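Local atomic coordinates of glucuronoarabinoxylan endo-1,4-beta-xylanase (Clostridium papyrosolvens, PDB entry 4FMV), a protein that probably hydrolyses internal beta-1,4 linkages of xylan through this catalytic part of a longer protein, a family 30, subfamily 8 glycoside hydrolase. Residues L196-Y207 and G225-Y234; E69-S77 and K126-D134. All blocks are in the same frame, centred on the assembly; numbering follows the deposited sequence.

Contact 1. Residues L196-Y207 and G225-Y234; sequences LDNMDVLGCHFY and GKELWMTEKY
K226 sends its long chain, bent at chi2 (-56°), back to where helix 193-198 ends. There NZ donates to L196 O and M199 O, each 2.9 Å away, while two waters connect it to D197 OD1 and D200 OD1; the long, flexible lysine chain suits the place because it carries its ammonium group to all four. Main-chain bonds then pair V201-C204 with E227-M230 in parallel, the shortest being L202 N to E227 O at 2.7 Å. These are the sixth and seventh strands of the (beta/alpha)8 barrel, joined by a crossover through helix 217-221.

Apolar contacts divide between the two faces. V201 CG1 sits over the five-membered ring of W229, 3.5 Å from its centroid, and on the other face L202 CD2 lies beside L228 CD1. Farther along, M230 CG stands over the centre of one face of the F206 ring in a CH-pi contact, with SD adding a Met-aromatic contact; E232 CB makes another CH-pi contact over the H205 ring, whose nitrogens are held by E143 and E177.

At the C-terminal ends of the strands, Y207 OH donates to E232 OE2 over a very short 2.5 Å, with R47 on OE1, and K233 NZ reaches F206 O from above the carbonyl plane while also pairing with E249.

Contact 2. Residues E69-S77 and K126-D134; sequences ELANAKKAS and KYMKDNGVD
L70 and M128 bring their CA atoms to 6.6 Å where helix 69-77 passes helix 126-130, the segment axes 10.9 Å apart at closest and inclined by 52°. The second helix stops here in a Schellman motif: V133 N returns to M128 O and G132 N to K129 O. G132, with its positive phi of 97°, is the C' residue, a backbone shape that a side chain would hinder. The turn brings V133 back against the neighbouring helix.

L70 makes the largest share of the contact. With CG anti to the backbone N (chi1 170°), its branched end spreads over several partners: CD2 lies 3.4 Å from Y127 OH and 3.5 Å from N131 CB, while CD1 approaches M128 SD. M128, bent at chi2, slides past L70 in the opposite direction and places CE near L70 N. One turn on, the small A73 lets V133 come close, CG2 standing 3.9 Å from A73 CB, and the aliphatic part of K74 covers the same methyl. N131 sets its CB against L70, and its amide, held by ND2 donating to Y127 O at 2.9 Å, also lies alongside CD2.

No hydrogen bond joins the segments. Polar groups such as the N131 amide and S77 OG, which donates to A73 O, bond within their own segment, so adhesion between these outer barrel helices rests mainly on apolar packing.

How the contacts relate
Contact 1 belongs to the inner wall of the barrel and contact 2 to its outer layer: their centres lie about 8 and 19 Å from the centre of the chain and about 21 Å from each other. The nearest atoms of the two contacts are still about 10 Å apart. Strand 45-49 lies between them in the architecture, since L48 touches M128 and E69 of contact 2, whereas R47 forms a salt bridge with E232 of contact 1. The active site probably lies at the C-terminal ends of the barrel strands, where H205, Y207 and E232 of contact 1 sit: by analogy with related barrel glycosidases, E232 is the likely nucleophile and E143, which binds H205, the likely acid/base.

Contact 1. Residues L196-Y207 and G225-Y234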
# COMPACT_ATOMS: atom_id res chain seq x y z
N LEU A 196 -14.55 -5.74 14.86
CA LEU A 196 -14.78 -5.32 13.49
C LEU A 196 -15.16 -3.84 13.43
O LEU A 196 -14.70 -3.11 12.56
CB LEU A 196 -15.88 -6.19 12.86
CG LEU A 196 -16.29 -5.87 11.41
CD1 LEU A 196 -15.09 -5.89 10.45
CD2 LEU A 196 -17.37 -6.85 10.96
N ASP A 197 -15.99 -3.40 14.37
CA ASP A 197 -16.40 -2.00 14.48
C ASP A 197 -15.19 -1.10 14.71
O ASP A 197 -15.14 0.05 14.24
CB ASP A 197 -17.37 -1.80 15.64
CG ASP A 197 -18.81 -1.85 15.21
OD1 ASP A 197 -19.06 -1.71 13.99
OD2 ASP A 197 -19.69 -2.04 16.07
N ASN A 198 -14.24 -1.61 15.49
CA ASN A 198 -13.06 -0.84 15.85
C ASN A 198 -11.94 -0.90 14.80
O ASN A 198 -10.94 -0.21 14.95
CB ASN A 198 -12.54 -1.26 17.24
CG ASN A 198 -13.46 -0.82 18.35
OD1 ASN A 198 -14.30 0.07 18.16
ND2 ASN A 198 -13.33 -1.45 19.52
N MET A 199 -12.13 -1.71 13.76
CA MET A 199 -11.20 -1.79 12.63
C MET A 199 -11.70 -1.02 11.42
O MET A 199 -12.80 -1.27 10.94
CB MET A 199 -10.99 -3.23 12.19
CG MET A 199 -9.96 -3.36 11.09
SD MET A 199 -10.05 -4.93 10.20
CE MET A 199 -11.39 -4.54 9.06
N ASP A 200 -10.96 0.00 11.03
CA ASP A 200 -11.16 0.68 9.75
C ASP A 200 -10.46 0.15 8.50
O ASP A 200 -11.05 0.13 7.42
CB ASP A 200 -10.96 2.18 9.95
CG ASP A 200 -11.77 2.67 11.12
OD1 ASP A 200 -12.99 2.85 10.94
OD2 ASP A 200 -11.20 2.83 12.22
N VAL A 201 -9.19 -0.22 8.65
CA VAL A 201 -8.41 -0.70 7.52
C VAL A 201 -7.77 -2.03 7.90
O VAL A 201 -7.12 -2.12 8.93
CB VAL A 201 -7.32 0.33 7.09
CG1 VAL A 201 -6.50 -0.21 5.93
CG2 VAL A 201 -7.96 1.68 6.71
N LEU A 202 -7.98 -3.05 7.07
CA LEU A 202 -7.30 -4.32 7.32
C LEU A 202 -6.00 -4.21 6.51
O LEU A 202 -6.05 -4.15 5.28
CB LEU A 202 -8.16 -5.50 6.81
CG LEU A 202 -7.83 -6.89 7.37
CD1 LEU A 202 -8.91 -7.92 7.01
CD2 LEU A 202 -6.49 -7.35 6.87
N GLY A 203 -4.88 -4.07 7.22
CA GLY A 203 -3.57 -4.07 6.58
C GLY A 203 -2.92 -5.44 6.55
O GLY A 203 -3.03 -6.20 7.50
N CYS A 204 -2.15 -5.70 5.51
CA CYS A 204 -1.44 -6.97 5.38
C CYS A 204 -0.14 -6.75 4.61
O CYS A 204 -0.02 -5.79 3.84
CB CYS A 204 -2.29 -7.98 4.61
SG CYS A 204 -2.62 -7.52 2.88
N HIS A 205 0.83 -7.64 4.81
CA HIS A 205 2.05 -7.64 4.02
C HIS A 205 2.12 -8.90 3.17
O HIS A 205 1.48 -9.91 3.47
CB HIS A 205 3.30 -7.55 4.91
CG HIS A 205 3.33 -6.34 5.79
ND1 HIS A 205 4.31 -6.13 6.73
CD2 HIS A 205 2.49 -5.29 5.88
CE1 HIS A 205 4.09 -4.99 7.35
NE2 HIS A 205 2.98 -4.46 6.86
N PHE A 206 2.86 -8.77 2.08
CA PHE A 206 3.09 -9.75 1.00
C PHE A 206 4.33 -10.67 1.05
O PHE A 206 4.83 -11.06 -0.01
CB PHE A 206 2.80 -9.22 -0.41
CG PHE A 206 1.33 -9.15 -0.75
CD1 PHE A 206 0.34 -9.49 0.18
CD2 PHE A 206 0.93 -8.75 -2.04
CE1 PHE A 206 -1.02 -9.42 -0.15
CE2 PHE A 206 -0.43 -8.68 -2.39
CZ PHE A 206 -1.41 -9.02 -1.44
N TYR A 207 4.97 -10.84 2.20
CA TYR A 207 6.21 -11.57 2.11
C TYR A 207 5.88 -13.05 2.17
O TYR A 207 5.72 -13.64 3.24
CB TYR A 207 7.04 -11.20 3.35
CG TYR A 207 7.47 -9.75 3.34
CD1 TYR A 207 8.38 -9.29 2.39
CD2 TYR A 207 6.94 -8.85 4.24
CE1 TYR A 207 8.76 -7.97 2.36
CE2 TYR A 207 7.32 -7.51 4.20
CZ TYR A 207 8.22 -7.09 3.26
OH TYR A 207 8.61 -5.77 3.22
N GLY A 225 -17.96 -0.64 4.89
CA GLY A 225 -17.34 0.44 5.65
C GLY A 225 -15.85 0.27 5.91
O GLY A 225 -15.24 1.08 6.61
N LYS A 226 -15.24 -0.76 5.33
CA LYS A 226 -13.84 -1.10 5.63
C LYS A 226 -13.00 -0.99 4.37
O LYS A 226 -13.52 -0.92 3.26
CB LYS A 226 -13.70 -2.53 6.18
CG LYS A 226 -14.66 -2.90 7.33
CD LYS A 226 -14.54 -1.96 8.50
CE LYS A 226 -15.73 -2.11 9.47
NZ LYS A 226 -15.64 -1.17 10.62
N GLU A 227 -11.69 -0.98 4.57
CA GLU A 227 -10.74 -1.01 3.47
C GLU A 227 -9.70 -2.10 3.72
O GLU A 227 -9.48 -2.53 4.85
CB GLU A 227 -10.05 0.35 3.33
CG GLU A 227 -10.97 1.47 2.87
CD GLU A 227 -10.34 2.33 1.79
OE1 GLU A 227 -9.28 2.93 2.05
OE2 GLU A 227 -10.90 2.40 0.68
N LEU A 228 -9.08 -2.55 2.64
CA LEU A 228 -8.08 -3.60 2.66
C LEU A 228 -6.85 -3.10 1.90
O LEU A 228 -6.93 -2.84 0.69
CB LEU A 228 -8.66 -4.85 1.98
CG LEU A 228 -7.75 -6.07 1.77
CD1 LEU A 228 -7.26 -6.65 3.10
CD2 LEU A 228 -8.46 -7.19 0.96
N TRP A 229 -5.71 -2.97 2.59
CA TRP A 229 -4.51 -2.43 1.96
C TRP A 229 -3.36 -3.40 2.13
O TRP A 229 -3.19 -3.98 3.20
CB TRP A 229 -4.05 -1.14 2.62
CG TRP A 229 -4.99 0.00 2.69
CD1 TRP A 229 -6.28 0.06 2.23
CD2 TRP A 229 -4.70 1.27 3.27
NE1 TRP A 229 -6.82 1.31 2.51
CE2 TRP A 229 -5.86 2.07 3.14
CE3 TRP A 229 -3.57 1.82 3.89
CZ2 TRP A 229 -5.92 3.38 3.62
CZ3 TRP A 229 -3.63 3.12 4.36
CH2 TRP A 229 -4.79 3.89 4.21
N MET A 230 -2.53 -3.52 1.10
CA MET A 230 -1.27 -4.22 1.26
C MET A 230 -0.30 -3.10 1.67
O MET A 230 0.00 -2.21 0.88
CB MET A 230 -0.86 -4.78 -0.09
CG MET A 230 0.16 -5.89 -0.04
SD MET A 230 1.73 -5.42 0.70
CE MET A 230 2.30 -4.13 -0.43
N THR A 231 0.13 -3.13 2.93
CA THR A 231 0.89 -2.01 3.51
C THR A 231 2.42 -2.08 3.51
O THR A 231 3.07 -1.10 3.90
CB THR A 231 0.42 -1.77 4.96
OG1 THR A 231 0.66 -2.94 5.75
CG2 THR A 231 -1.06 -1.45 4.99
N GLU A 232 3.00 -3.23 3.22
CA GLU A 232 4.46 -3.29 3.03
C GLU A 232 4.89 -4.41 2.10
O GLU A 232 4.52 -5.57 2.31
CB GLU A 232 5.14 -3.46 4.38
CG GLU A 232 6.66 -3.18 4.36
CD GLU A 232 7.35 -3.79 5.55
OE1 GLU A 232 6.94 -3.48 6.68
OE2 GLU A 232 8.26 -4.60 5.36
N LYS A 233 5.71 -4.09 1.11
CA LYS A 233 6.43 -5.10 0.34
C LYS A 233 7.66 -4.41 -0.26
O LYS A 233 7.59 -3.24 -0.66
CB LYS A 233 5.51 -5.70 -0.74
CG LYS A 233 6.15 -6.83 -1.60
CD LYS A 233 6.66 -8.00 -0.73
CE LYS A 233 7.19 -9.17 -1.59
NZ LYS A 233 6.11 -9.92 -2.30
N TYR A 234 8.76 -5.13 -0.40
CA TYR A 234 9.84 -4.62 -1.23
C TYR A 234 10.29 -5.70 -2.20
O TYR A 234 9.94 -6.89 -2.05
CB TYR A 234 11.02 -4.11 -0.38
CG TYR A 234 11.78 -5.23 0.27
CD1 TYR A 234 12.83 -5.86 -0.40
CD2 TYR A 234 11.44 -5.69 1.54
CE1 TYR A 234 13.53 -6.92 0.17
CE2 TYR A 234 12.16 -6.74 2.13
CZ TYR A 234 13.20 -7.35 1.43
OH TYR A 234 13.91 -8.39 1.99
O HOH W 1 -18.40 -1.49 11.28
O HOH W 2 -15.20 1.47 9.76

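Contact 2. Residues E69-S77 and K126-D134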
# COMPACT_ATOMS: atom_id res chain seq x y z
N GLU A 69 9.56 12.21 11.15
CA GLU A 69 8.43 11.65 10.45
C GLU A 69 7.32 12.69 10.25
O GLU A 69 6.61 12.65 9.26
CB GLU A 69 7.91 10.39 11.16
CG GLU A 69 8.83 9.16 11.04
CD GLU A 69 8.75 8.50 9.68
OE1 GLU A 69 8.92 7.25 9.61
OE2 GLU A 69 8.54 9.22 8.68
N LEU A 70 7.19 13.62 11.19
CA LEU A 70 6.33 14.79 10.95
C LEU A 70 6.75 15.54 9.66
O LEU A 70 5.91 15.92 8.85
CB LEU A 70 6.31 15.75 12.15
CG LEU A 70 5.63 17.11 11.86
CD1 LEU A 70 4.14 16.93 11.60
CD2 LEU A 70 5.85 18.12 13.00
N ALA A 71 8.05 15.76 9.47
CA ALA A 71 8.51 16.47 8.29
C ALA A 71 8.18 15.68 7.02
O ALA A 71 7.77 16.25 6.00
CB ALA A 71 10.02 16.78 8.39
N ASN A 72 8.36 14.36 7.07
CA ASN A 72 8.02 13.49 5.96
C ASN A 72 6.54 13.57 5.64
O ASN A 72 6.14 13.74 4.49
CB ASN A 72 8.45 12.05 6.29
CG ASN A 72 9.97 11.92 6.42
OD1 ASN A 72 10.72 12.67 5.79
ND2 ASN A 72 10.43 10.97 7.25
N ALA A 73 5.72 13.48 6.68
CA ALA A 73 4.28 13.61 6.57
C ALA A 73 3.87 14.92 5.93
O ALA A 73 3.00 14.95 5.05
CB ALA A 73 3.64 13.48 7.97
N LYS A 74 4.50 16.03 6.34
CA LYS A 74 4.14 17.32 5.76
C LYS A 74 4.47 17.40 4.27
O LYS A 74 3.71 18.00 3.51
CB LYS A 74 4.82 18.48 6.51
CG LYS A 74 4.26 18.75 7.92
CD LYS A 74 4.97 19.96 8.54
CE LYS A 74 4.39 20.37 9.88
NZ LYS A 74 4.97 21.70 10.36
N LYS A 75 5.58 16.80 3.85
CA LYS A 75 5.92 16.81 2.42
C LYS A 75 4.94 15.99 1.58
O LYS A 75 4.52 16.41 0.50
CB LYS A 75 7.38 16.37 2.19
CG LYS A 75 8.40 17.39 2.69
CD LYS A 75 9.80 16.88 2.54
CE LYS A 75 10.84 17.86 3.12
NZ LYS A 75 10.70 18.03 4.58
N ALA A 76 4.58 14.81 2.08
CA ALA A 76 3.62 13.96 1.40
C ALA A 76 2.26 14.66 1.32
O ALA A 76 1.64 14.69 0.26
CB ALA A 76 3.50 12.58 2.10
N SER A 77 1.82 15.25 2.43
CA SER A 77 0.52 15.90 2.48
C SER A 77 0.41 17.07 1.53
O SER A 77 -0.66 17.32 0.97
CB SER A 77 0.22 16.41 3.90
OG SER A 77 0.14 15.34 4.82
N LYS A 126 -2.23 12.91 18.01
CA LYS A 126 -2.45 14.30 18.41
C LYS A 126 -1.25 15.18 18.04
O LYS A 126 -1.41 16.30 17.57
CB LYS A 126 -2.81 14.42 19.90
CG LYS A 126 -3.02 15.87 20.38
CD LYS A 126 -3.23 15.89 21.90
CE LYS A 126 -3.64 17.28 22.44
NZ LYS A 126 -2.58 18.31 22.29
N TYR A 127 -0.03 14.67 18.24
CA TYR A 127 1.16 15.40 17.79
C TYR A 127 1.07 15.74 16.30
O TYR A 127 1.34 16.87 15.87
CB TYR A 127 2.41 14.55 18.04
CG TYR A 127 3.67 15.10 17.42
CD1 TYR A 127 4.19 16.33 17.82
CD2 TYR A 127 4.36 14.38 16.44
CE1 TYR A 127 5.36 16.83 17.27
CE2 TYR A 127 5.54 14.88 15.88
CZ TYR A 127 6.03 16.11 16.30
OH TYR A 127 7.19 16.63 15.75
N MET A 128 0.69 14.75 15.49
CA MET A 128 0.51 15.01 14.07
C MET A 128 -0.59 16.07 13.83
O MET A 128 -0.41 17.02 13.04
CB MET A 128 0.19 13.71 13.33
CG MET A 128 1.36 12.76 13.29
SD MET A 128 2.66 13.34 12.19
CE MET A 128 4.06 12.39 12.79
N LYS A 129 -1.72 15.89 14.51
CA LYS A 129 -2.83 16.85 14.36
C LYS A 129 -2.46 18.28 14.75
O LYS A 129 -2.85 19.25 14.07
CB LYS A 129 -4.03 16.40 15.18
CG LYS A 129 -5.21 17.37 15.10
CD LYS A 129 -6.43 16.79 15.82
CE LYS A 129 -7.64 17.72 15.68
NZ LYS A 129 -7.98 17.96 14.24
N ASP A 130 -1.74 18.43 15.85
CA ASP A 130 -1.38 19.76 16.36
C ASP A 130 -0.40 20.44 15.40
O ASP A 130 -0.23 21.66 15.40
CB ASP A 130 -0.74 19.64 17.74
CG ASP A 130 -1.73 19.27 18.82
OD1 ASP A 130 -2.96 19.34 18.56
OD2 ASP A 130 -1.30 18.93 19.95
N ASN A 131 0.31 19.61 14.65
CA ASN A 131 1.27 20.06 13.65
C ASN A 131 0.77 20.12 12.22
O ASN A 131 1.57 20.22 11.29
CB ASN A 131 2.62 19.35 13.81
CG ASN A 131 3.34 19.82 15.05
OD1 ASN A 131 4.05 20.83 15.03
ND2 ASN A 131 3.13 19.12 16.16
N GLY A 132 -0.53 19.92 12.03
CA GLY A 132 -1.14 20.16 10.73
C GLY A 132 -1.32 18.94 9.85
O GLY A 132 -1.74 19.06 8.70
N VAL A 133 -1.00 17.76 10.36
CA VAL A 133 -1.19 16.54 9.59
C VAL A 133 -2.32 15.73 10.23
O VAL A 133 -2.22 15.33 11.40
CB VAL A 133 0.12 15.70 9.54
CG1 VAL A 133 -0.11 14.30 8.94
CG2 VAL A 133 1.20 16.47 8.79
N ASP A 134 -3.41 15.50 9.51
CA ASP A 134 -4.44 14.65 10.08
C ASP A 134 -4.15 13.24 9.59
O ASP A 134 -4.37 12.90 8.41
CB ASP A 134 -5.84 15.12 9.62
CG ASP A 134 -6.24 16.48 10.24
OD1 ASP A 134 -5.75 16.81 11.35
OD2 ASP A 134 -7.06 17.21 9.63